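Glucanase/chitosanase (Paenibacillus fukuinensis, PDB 4ZY9) probably hydrolyses chitosan and beta-glucans as a whole enzyme, of which this chain is a family 32 carbohydrate-binding module that recognises chitosan. Local coordinates at residues A[34-48]-A[117-131]. The protein carries 1 engineered substitution. Numbering follows the deposited sequence. Where two conformers were deposited one is given.
Sequences SSTTRWASAEGVDPQ and MHGTVRGTPYGYSLW. Engineered in segment 117-131: M117 (natural residue Val).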
ATOM      1  N   SER A  34     -10.572  -8.077   3.766  1.00  6.79           N
ATOM      2  CA  SER A  34     -10.713  -9.494   3.261  1.00  7.19           C
ATOM      3  C   SER A  34      -9.685  -9.878   2.342  1.00  5.96           C
ATOM      4  O   SER A  34      -9.284  -9.081   1.420  1.00  5.98           O
ATOM      5  CB  SER A  34     -12.084  -9.609   2.607  1.00  7.19           C
ATOM      6  OG  SER A  34     -12.309 -10.931   2.107  1.00  7.22           O
ATOM      7  N   SER A  35      -9.222 -11.131   2.417  1.00  6.21           N
ATOM      8  CA  SER A  35      -8.308 -11.655   1.455  1.00  6.08           C
ATOM      9  C   SER A  35      -9.015 -12.332   0.275  1.00  5.27           C
ATOM     10  O   SER A  35      -8.379 -12.971  -0.509  1.00  6.37           O
ATOM     11  CB  SER A  35      -7.373 -12.735   2.049  1.00  6.63           C
ATOM     12  OG  SER A  35      -8.166 -13.750   2.601  1.00  8.12           O
ATOM     13  N   THR A  36     -10.350 -12.099   0.118  1.00  4.96           N
ATOM     14  CA  THR A  36     -11.079 -12.607  -1.008  1.00  5.61           C
ATOM     15  C   THR A  36     -11.182 -11.640  -2.136  1.00  5.51           C
ATOM     16  O   THR A  36     -11.733 -11.973  -3.236  1.00  6.43           O
ATOM     17  CB  THR A  36     -12.549 -12.969  -0.636  1.00  4.59           C
ATOM     18  OG1 THR A  36     -13.312 -11.836  -0.203  1.00  7.21           O
ATOM     19  CG2 THR A  36     -12.504 -14.032   0.553  1.00  6.10           C
ATOM     20  N   THR A  37     -10.602 -10.449  -2.000  1.00  5.13           N
ATOM     21  CA  THR A  37     -10.660  -9.353  -2.981  1.00  4.55           C
ATOM     22  C   THR A  37      -9.264  -8.707  -2.964  1.00  4.65           C
ATOM     23  O   THR A  37      -8.533  -8.788  -1.956  1.00  4.88           O
ATOM     24  CB  THR A  37     -11.655  -8.283  -2.547  1.00  5.50           C
ATOM     25  OG1 THR A  37     -11.192  -7.760  -1.244  1.00  6.78           O
ATOM     26  CG2 THR A  37     -13.022  -8.737  -2.515  1.00  6.40           C
ATOM     27  N   ARG A  38      -8.876  -8.135  -4.079  1.00  4.53           N
ATOM     28  CA  ARG A  38      -7.549  -7.468  -4.160  1.00  4.85           C
ATOM     29  C   ARG A  38      -7.575  -6.299  -5.113  1.00  4.72           C
ATOM     30  O   ARG A  38      -8.343  -6.293  -6.095  1.00  5.21           O
ATOM     31  CB  ARG A  38      -6.521  -8.520  -4.634  1.00  5.26           C
ATOM     32  CG  ARG A  38      -6.776  -9.194  -6.011  1.00  5.89           C
ATOM     33  CD  ARG A  38      -5.852 -10.323  -6.191  1.00  6.39           C
ATOM     34  NE  ARG A  38      -6.226 -11.063  -7.403  1.00  7.48           N
ATOM     35  CZ  ARG A  38      -5.726 -10.882  -8.615  1.00  7.56           C
ATOM     36  NH1 ARG A  38      -4.684 -10.063  -8.813  1.00  7.64           N
ATOM     37  NH2 ARG A  38      -6.160 -11.607  -9.632  1.00  8.46           N
ATOM     38  N   TRP A  39      -6.743  -5.308  -4.800  1.00  3.97           N
ATOM     39  CA  TRP A  39      -6.288  -4.377  -5.832  1.00  4.26           C
ATOM     40  C   TRP A  39      -5.347  -5.119  -6.749  1.00  4.14           C
ATOM     41  O   TRP A  39      -4.490  -5.894  -6.285  1.00  3.86           O
ATOM     42  CB  TRP A  39      -5.535  -3.217  -5.174  1.00  4.29           C
ATOM     43  CG  TRP A  39      -4.784  -2.401  -6.130  1.00  4.52           C
ATOM     44  CD1 TRP A  39      -5.354  -1.598  -7.182  1.00  4.21           C
ATOM     45  CD2 TRP A  39      -3.368  -2.217  -6.224  1.00  4.38           C
ATOM     46  NE1 TRP A  39      -4.349  -0.998  -7.857  1.00  4.50           N
ATOM     47  CE2 TRP A  39      -3.114  -1.318  -7.315  1.00  4.02           C
ATOM     48  CE3 TRP A  39      -2.257  -2.700  -5.508  1.00  4.42           C
ATOM     49  CZ2 TRP A  39      -1.858  -0.841  -7.635  1.00  4.36           C
ATOM     50  CZ3 TRP A  39      -1.029  -2.287  -5.852  1.00  4.77           C
ATOM     51  CH2 TRP A  39      -0.813  -1.364  -6.905  1.00  4.60           C
ATOM     52  N   ALA A  40      -5.419  -4.822  -8.034  1.00  4.07           N
ATOM     53  CA  ALA A  40      -4.365  -5.273  -8.995  1.00  3.99           C
ATOM     54  C   ALA A  40      -4.151  -4.084  -9.931  1.00  4.71           C
ATOM     55  O   ALA A  40      -5.158  -3.495 -10.427  1.00  5.63           O
ATOM     56  CB  ALA A  40      -4.818  -6.500  -9.764  1.00  4.31           C
ATOM     57  N   SER A  41      -2.923  -3.757 -10.205  1.00  4.77           N
ATOM     58  CA  SER A  41      -2.586  -2.641 -11.112  1.00  5.30           C
ATOM     59  C   SER A  41      -2.685  -3.114 -12.548  1.00  6.01           C
ATOM     60  O   SER A  41      -2.805  -4.301 -12.862  1.00  6.58           O
ATOM     61  CB  SER A  41      -1.082  -2.249 -10.837  1.00  4.93           C
ATOM     62  OG  SER A  41      -0.167  -3.159 -11.306  1.00  5.30           O
ATOM     63  N   ALA A  42      -2.504  -2.152 -13.477  1.00  6.65           N
ATOM     64  CA  ALA A  42      -2.201  -2.561 -14.827  1.00  6.99           C
ATOM     65  C   ALA A  42      -0.988  -3.392 -14.880  1.00  7.42           C
ATOM     66  O   ALA A  42      -0.095  -3.208 -14.041  1.00  7.16           O
ATOM     67  CB  ALA A  42      -2.037  -1.335 -15.730  1.00  8.17           C
ATOM     68  N   GLU A  43      -0.856  -4.284 -15.846  1.00  8.50           N
ATOM     69  CA  GLU A  43       0.246  -5.170 -15.919  0.60  8.73           C
ATOM     70  C   GLU A  43       1.345  -4.663 -16.863  1.00  9.25           C
ATOM     71  O   GLU A  43       1.061  -3.921 -17.853  1.00 10.95           O
ATOM     72  CB  GLU A  43      -0.203  -6.556 -16.394  0.60  9.37           C
ATOM     73  CG  GLU A  43      -1.389  -7.181 -15.625  0.60  9.15           C
ATOM     74  CD  GLU A  43      -1.894  -8.560 -16.169  0.60  9.43           C
ATOM     75  OE1 GLU A  43      -2.440  -8.454 -17.295  0.60 11.96           O
ATOM     76  OE2 GLU A  43      -1.773  -9.718 -15.558  0.60  6.53           O
ATOM     77  N   GLY A  44       2.540  -5.126 -16.653  1.00  8.73           N
ATOM     78  CA  GLY A  44       3.639  -4.855 -17.580  1.00 10.41           C
ATOM     79  C   GLY A  44       4.354  -3.528 -17.464  1.00  8.88           C
ATOM     80  O   GLY A  44       5.200  -3.219 -18.327  1.00 10.49           O
ATOM     81  N   VAL A  45       4.095  -2.722 -16.459  1.00  7.93           N
ATOM     82  CA  VAL A  45       4.554  -1.378 -16.406  1.00  8.26           C
ATOM     83  C   VAL A  45       4.954  -0.997 -15.009  1.00  7.44           C
ATOM     84  O   VAL A  45       4.202  -1.173 -14.014  1.00  6.82           O
ATOM     85  CB  VAL A  45       3.451  -0.387 -16.804  1.00  9.15           C
ATOM     86  CG1 VAL A  45       3.805   1.055 -16.590  1.00 10.28           C
ATOM     87  CG2 VAL A  45       2.945  -0.542 -18.223  1.00 11.34           C
ATOM     88  N   ASP A  46       6.192  -0.499 -14.879  1.00  6.79           N
ATOM     89  CA  ASP A  46       6.738   0.018 -13.628  1.00  7.31           C
ATOM     90  C   ASP A  46       6.850   1.501 -13.680  1.00  7.48           C
ATOM     91  O   ASP A  46       7.155   2.042 -14.814  1.00  8.98           O
ATOM     92  CB  ASP A  46       8.142  -0.585 -13.408  1.00  6.97           C
ATOM     93  CG  ASP A  46       8.086  -2.088 -13.357  1.00  7.81           C
ATOM     94  OD1 ASP A  46       7.283  -2.639 -12.552  1.00  7.66           O
ATOM     95  OD2 ASP A  46       8.791  -2.750 -14.124  1.00  9.60           O
ATOM     96  N   PRO A  47       6.693   2.254 -12.633  1.00  6.49           N
ATOM     97  CA  PRO A  47       6.274   1.779 -11.300  1.00  5.83           C
ATOM     98  C   PRO A  47       4.782   1.694 -11.198  1.00  5.67           C
ATOM     99  O   PRO A  47       4.025   2.078 -12.096  1.00  6.35           O
ATOM    100  CB  PRO A  47       6.792   2.906 -10.370  1.00  6.37           C
ATOM    101  CG  PRO A  47       6.525   4.195 -11.212  1.00  6.73           C
ATOM    102  CD  PRO A  47       6.842   3.734 -12.646  1.00  7.10           C
ATOM    103  N   GLN A  48       4.276   1.177 -10.102  1.00  5.30           N
ATOM    104  CA  GLN A  48       2.892   1.278  -9.684  1.00  4.82           C
ATOM    105  C   GLN A  48       2.798   1.604  -8.246  1.00  4.34           C
ATOM    106  O   GLN A  48       3.744   1.343  -7.489  1.00  5.90           O
ATOM    107  CB  GLN A  48       2.087   0.008  -9.982  1.00  5.43           C
ATOM    108  CG  GLN A  48       2.137  -0.403 -11.418  1.00  5.23           C
ATOM    109  CD  GLN A  48       1.378   0.482 -12.415  1.00  5.55           C
ATOM    110  OE1 GLN A  48       1.672   0.386 -13.666  1.00  8.86           O
ATOM    111  NE2 GLN A  48       0.385   1.158 -12.004  1.00  5.17           N
HETATM  112  N   MSE A 117       2.287   2.472  -0.676  1.00  3.39           N
HETATM  113  CA  MSE A 117       3.228   1.425  -1.174  1.00  3.50           C
HETATM  114  C   MSE A 117       3.584   1.817  -2.578  1.00  3.03           C
HETATM  115  O   MSE A 117       2.665   1.948  -3.439  1.00  3.68           O
HETATM  116  CB  MSE A 117       2.552   0.089  -1.170  1.00  4.01           C
HETATM  117  CG  MSE A 117       3.473  -1.108  -1.431  1.00  5.17           C
HETATM  118 SE   MSE A 117       4.187  -1.221  -3.308  1.00  7.53          SE
HETATM  119  CE  MSE A 117       2.529  -1.353  -4.296  1.00  6.46           C
ATOM    120  N   HIS A 118       4.822   2.190  -2.849  1.00  3.54           N
ATOM    121  CA  HIS A 118       5.306   2.568  -4.169  1.00  3.77           C
ATOM    122  C   HIS A 118       6.249   1.488  -4.673  1.00  3.63           C
ATOM    123  O   HIS A 118       7.263   1.237  -4.041  1.00  4.31           O
ATOM    124  CB  HIS A 118       5.996   3.955  -4.125  1.00  4.09           C
ATOM    125  CG  HIS A 118       6.363   4.480  -5.429  1.00  4.63           C
ATOM    126  ND1 HIS A 118       7.497   4.117  -6.076  1.00  5.66           N
ATOM    127  CD2 HIS A 118       5.672   5.272  -6.274  1.00  4.95           C
ATOM    128  CE1 HIS A 118       7.523   4.687  -7.279  1.00  5.10           C
ATOM    129  NE2 HIS A 118       6.421   5.383  -7.417  1.00  5.84           N
ATOM    130  N   GLY A 119       5.922   0.861  -5.732  1.00  3.65           N
ATOM    131  CA  GLY A 119       6.633  -0.254  -6.222  1.00  4.14           C
ATOM    132  C   GLY A 119       7.344   0.020  -7.506  1.00  5.05           C
ATOM    133  O   GLY A 119       6.756   0.604  -8.464  1.00  5.21           O
ATOM    134  N   THR A 120       8.598  -0.403  -7.658  1.00  4.72           N
ATOM    135  CA  THR A 120       9.405  -0.171  -8.840  1.00  5.06           C
ATOM    136  C   THR A 120       9.881  -1.378  -9.579  1.00  4.96           C
ATOM    137  O   THR A 120      10.243  -1.250 -10.786  1.00  6.30           O
ATOM    138  CB  THR A 120      10.598   0.788  -8.549  1.00  5.35           C
ATOM    139  OG1 THR A 120      11.412   0.116  -7.603  1.00  6.19           O
ATOM    140  CG2 THR A 120      10.169   2.146  -8.045  1.00  5.76           C
ATOM    141  N   VAL A 121       9.960  -2.536  -8.958  1.00  4.87           N
ATOM    142  CA  VAL A 121      10.370  -3.767  -9.610  1.00  5.30           C
ATOM    143  C   VAL A 121       9.358  -4.871  -9.187  1.00  6.21           C
ATOM    144  O   VAL A 121       9.104  -5.048  -7.971  1.00  5.43           O
ATOM    145  CB  VAL A 121      11.804  -4.273  -9.306  1.00  6.26           C
ATOM    146  CG1 VAL A 121      12.139  -5.522 -10.082  1.00  6.69           C
ATOM    147  CG2 VAL A 121      12.848  -3.133  -9.593  1.00  6.58           C
ATOM    148  N   ARG A 122       8.824  -5.583 -10.155  1.00  6.14           N
ATOM    149  CA  ARG A 122       7.979  -6.677  -9.944  1.00  6.38           C
ATOM    150  C   ARG A 122       8.689  -8.004  -9.816  1.00  6.92           C
ATOM    151  O   ARG A 122       9.712  -8.268 -10.462  1.00  8.32           O
ATOM    152  CB  ARG A 122       7.001  -6.831 -11.129  1.00  5.68           C
ATOM    153  CG  ARG A 122       5.957  -5.712 -11.186  1.00  6.55           C
ATOM    154  CD  ARG A 122       5.241  -5.647 -12.565  1.00  6.70           C
ATOM    155  NE  ARG A 122       6.142  -5.034 -13.563  1.00  7.77           N
ATOM    156  CZ  ARG A 122       6.381  -5.497 -14.775  1.00  8.25           C
ATOM    157  NH1 ARG A 122       5.738  -6.552 -15.250  1.00  9.59           N
ATOM    158  NH2 ARG A 122       7.301  -4.831 -15.497  1.00  9.12           N
ATOM    159  N   GLY A 123       8.127  -8.859  -8.982  1.00  7.41           N
ATOM    160  CA  GLY A 123       8.610 -10.229  -8.845  1.00  7.61           C
ATOM    161  C   GLY A 123       8.119 -11.151  -9.932  1.00  8.25           C
ATOM    162  O   GLY A 123       8.636 -12.398  -9.953  1.00 10.35           O
ATOM    163  N   THR A 124       7.165 -10.751 -10.724  1.00  7.82           N
ATOM    164  CA  THR A 124       6.564 -11.538 -11.802  1.00  9.05           C
ATOM    165  C   THR A 124       6.507 -10.647 -13.029  1.00  7.92           C
ATOM    166  O   THR A 124       6.685  -9.482 -12.990  1.00  7.28           O
ATOM    167  CB  THR A 124       5.150 -12.012 -11.448  1.00  8.79           C
ATOM    168  OG1 THR A 124       4.234 -10.915 -11.584  1.00  9.26           O
ATOM    169  CG2 THR A 124       5.089 -12.674 -10.050  1.00  9.40           C
ATOM    170  N   PRO A 125       6.088 -11.238 -14.198  1.00  9.66           N
ATOM    171  CA  PRO A 125       5.893 -10.401 -15.403  1.00  9.62           C
ATOM    172  C   PRO A 125       4.581  -9.764 -15.505  1.00 11.00           C
ATOM    173  O   PRO A 125       4.185  -9.220 -16.568  1.00 10.47           O
ATOM    174  CB  PRO A 125       6.109 -11.355 -16.566  1.00 11.76           C
ATOM    175  CG  PRO A 125       5.976 -12.699 -15.980  1.00 14.24           C
ATOM    176  CD  PRO A 125       6.001 -12.665 -14.510  1.00 11.46           C
ATOM    177  N   TYR A 126       3.788  -9.755 -14.412  1.00  9.71           N
ATOM    178  CA  TYR A 126       2.390  -9.296 -14.483  1.00  8.51           C
ATOM    179  C   TYR A 126       2.348  -7.871 -13.950  1.00  7.47           C
ATOM    180  O   TYR A 126       3.083  -7.023 -14.471  1.00  7.74           O
ATOM    181  CB  TYR A 126       1.413 -10.275 -13.807  1.00  8.85           C
ATOM    182  CG  TYR A 126       1.571 -11.663 -14.383  1.00 10.55           C
ATOM    183  CD1 TYR A 126       1.389 -11.869 -15.704  1.00 11.47           C
ATOM    184  CD2 TYR A 126       2.132 -12.696 -13.659  1.00 12.11           C
ATOM    185  CE1 TYR A 126       1.623 -13.146 -16.284  1.00 13.50           C
ATOM    186  CE2 TYR A 126       2.398 -13.978 -14.206  1.00 13.73           C
ATOM    187  CZ  TYR A 126       2.139 -14.197 -15.513  1.00 15.04           C
ATOM    188  OH  TYR A 126       2.340 -15.391 -16.148  1.00 17.75           O
ATOM    189  N   GLY A 127       1.458  -7.570 -12.967  1.00  6.93           N
ATOM    190  CA  GLY A 127       1.403  -6.243 -12.381  1.00  6.20           C
ATOM    191  C   GLY A 127       1.870  -6.307 -10.881  1.00  5.53           C
ATOM    192  O   GLY A 127       2.759  -7.092 -10.528  1.00  6.92           O
ATOM    193  N   TYR A 128       1.176  -5.507 -10.086  1.00  4.67           N
ATOM    194  CA  TYR A 128       1.324  -5.410  -8.660  1.00  4.22           C
ATOM    195  C   TYR A 128      -0.037  -5.683  -8.048  1.00  4.49           C
ATOM    196  O   TYR A 128      -1.019  -5.050  -8.529  1.00  4.90           O
ATOM    197  CB  TYR A 128       1.845  -4.061  -8.203  1.00  4.50           C
ATOM    198  CG  TYR A 128       3.169  -3.626  -8.713  1.00  4.99           C
ATOM    199  CD1 TYR A 128       3.373  -3.183 -10.021  1.00  5.92           C
ATOM    200  CD2 TYR A 128       4.256  -3.601  -7.838  1.00  5.40           C
ATOM    201  CE1 TYR A 128       4.628  -2.755 -10.447  1.00  6.59           C
ATOM    202  CE2 TYR A 128       5.445  -3.176  -8.305  1.00  6.26           C
ATOM    203  CZ  TYR A 128       5.654  -2.761  -9.589  1.00  5.62           C
ATOM    204  OH  TYR A 128       6.960  -2.345  -9.976  1.00  7.05           O
ATOM    205  N   SER A 129      -0.144  -6.562  -7.052  1.00  4.42           N
ATOM    206  CA  SER A 129      -1.483  -6.848  -6.506  1.00  4.58           C
ATOM    207  C   SER A 129      -1.438  -7.233  -5.034  1.00  4.29           C
ATOM    208  O   SER A 129      -0.574  -7.984  -4.590  1.00  4.49           O
ATOM    209  CB  SER A 129      -2.096  -7.993  -7.300  1.00  3.95           C
ATOM    210  OG  SER A 129      -3.371  -8.299  -6.871  1.00  4.56           O
ATOM    211  N   LEU A 130      -2.345  -6.602  -4.273  1.00  3.48           N
ATOM    212  CA  LEU A 130      -2.463  -6.706  -2.835  1.00  3.91           C
ATOM    213  C   LEU A 130      -3.852  -7.154  -2.446  1.00  3.91           C
ATOM    214  O   LEU A 130      -4.818  -6.427  -2.762  1.00  3.99           O
ATOM    215  CB  LEU A 130      -2.161  -5.409  -2.149  1.00  3.95           C
ATOM    216  CG  LEU A 130      -0.709  -4.975  -2.122  1.00  4.20           C
ATOM    217  CD1 LEU A 130      -0.536  -3.511  -1.882  1.00  5.01           C
ATOM    218  CD2 LEU A 130       0.113  -5.810  -1.121  1.00  4.88           C
ATOM    219  N   TRP A 131      -3.976  -8.264  -1.694  1.00  3.80           N
ATOM    220  CA  TRP A 131      -5.185  -8.604  -1.022  1.00  3.94           C
ATOM    221  C   TRP A 131      -5.566  -7.620   0.040  1.00  3.96           C
ATOM    222  O   TRP A 131      -6.747  -7.282   0.215  1.00  4.81           O
ATOM    223  CB  TRP A 131      -5.098 -10.064  -0.399  1.00  4.39           C
ATOM    224  CG  TRP A 131      -4.751 -11.171  -1.311  1.00  5.20           C
ATOM    225  CD1 TRP A 131      -3.587 -11.830  -1.285  1.00  5.50           C
ATOM    226  CD2 TRP A 131      -5.609 -11.811  -2.306  1.00  5.29           C
ATOM    227  NE1 TRP A 131      -3.632 -12.834  -2.226  1.00  5.66           N
ATOM    228  CE2 TRP A 131      -4.833 -12.791  -2.907  1.00  5.90           C
ATOM    229  CE3 TRP A 131      -6.907 -11.577  -2.780  1.00  5.65           C
ATOM    230  CZ2 TRP A 131      -5.386 -13.639  -3.885  1.00  6.22           C
ATOM    231  CZ3 TRP A 131      -7.368 -12.404  -3.784  1.00  6.73           C
ATOM    232  CH2 TRP A 131      -6.574 -13.356  -4.347  1.00  6.60           C
TER
HETATM  233  O   HOH W   1       9.740  -4.919 -12.894  1.00 11.42           O
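D46 and R122 meet side-on: R122 NE donates to D46 OD1 at 2.8 Å and R122 NH2 to D46 OD2 at 2.9 Å, both nearly straight. The carboxylate and guanidinium planes are 39° apart. The Y128 hydroxyl also donates to D46 OD1, at 2.6 Å, reaching it from the opposite face of the carboxylate to R122 NE. The Y128 ring stands almost perpendicular to that carboxylate, and R122 CG lies over one face of the ring, toward its rim. A bend at chi3 (-76°) turns the R122 guanidinium back over G44 and V45; there NH1 donates to Y126 O, which accepts G44 N from its other face. One water links D46 OD2 to the backbone N of R122.

Further along, Y128 N donates to S41 OG and Y128 O accepts S41 N, so S41 grips the backbone of Y128 through both its N-H and its C=O. Then comes a short antiparallel ladder, in which W39 pairs with L130 and A40 with S129. S129 OG gives its proton to W39 O at 2.7 Å and receives R38 NH1 in the guanidinium plane. The extended R38 chain lays CD over one face of W131, 3.7 Å from the six-membered ring centroid, while S35 O sits against the opposite face. A second ladder, Q48 with G119, carries the pairing into the other sheet of the beta-sandwich, beside cis-P47.

The chemistry implies a loop pinned to both sheets: with D46 OD1 gripped by two donors from opposite faces, the D46 carboxylate, its charge balanced by R122, would probably stay ionised and fix the tyrosine's orientation.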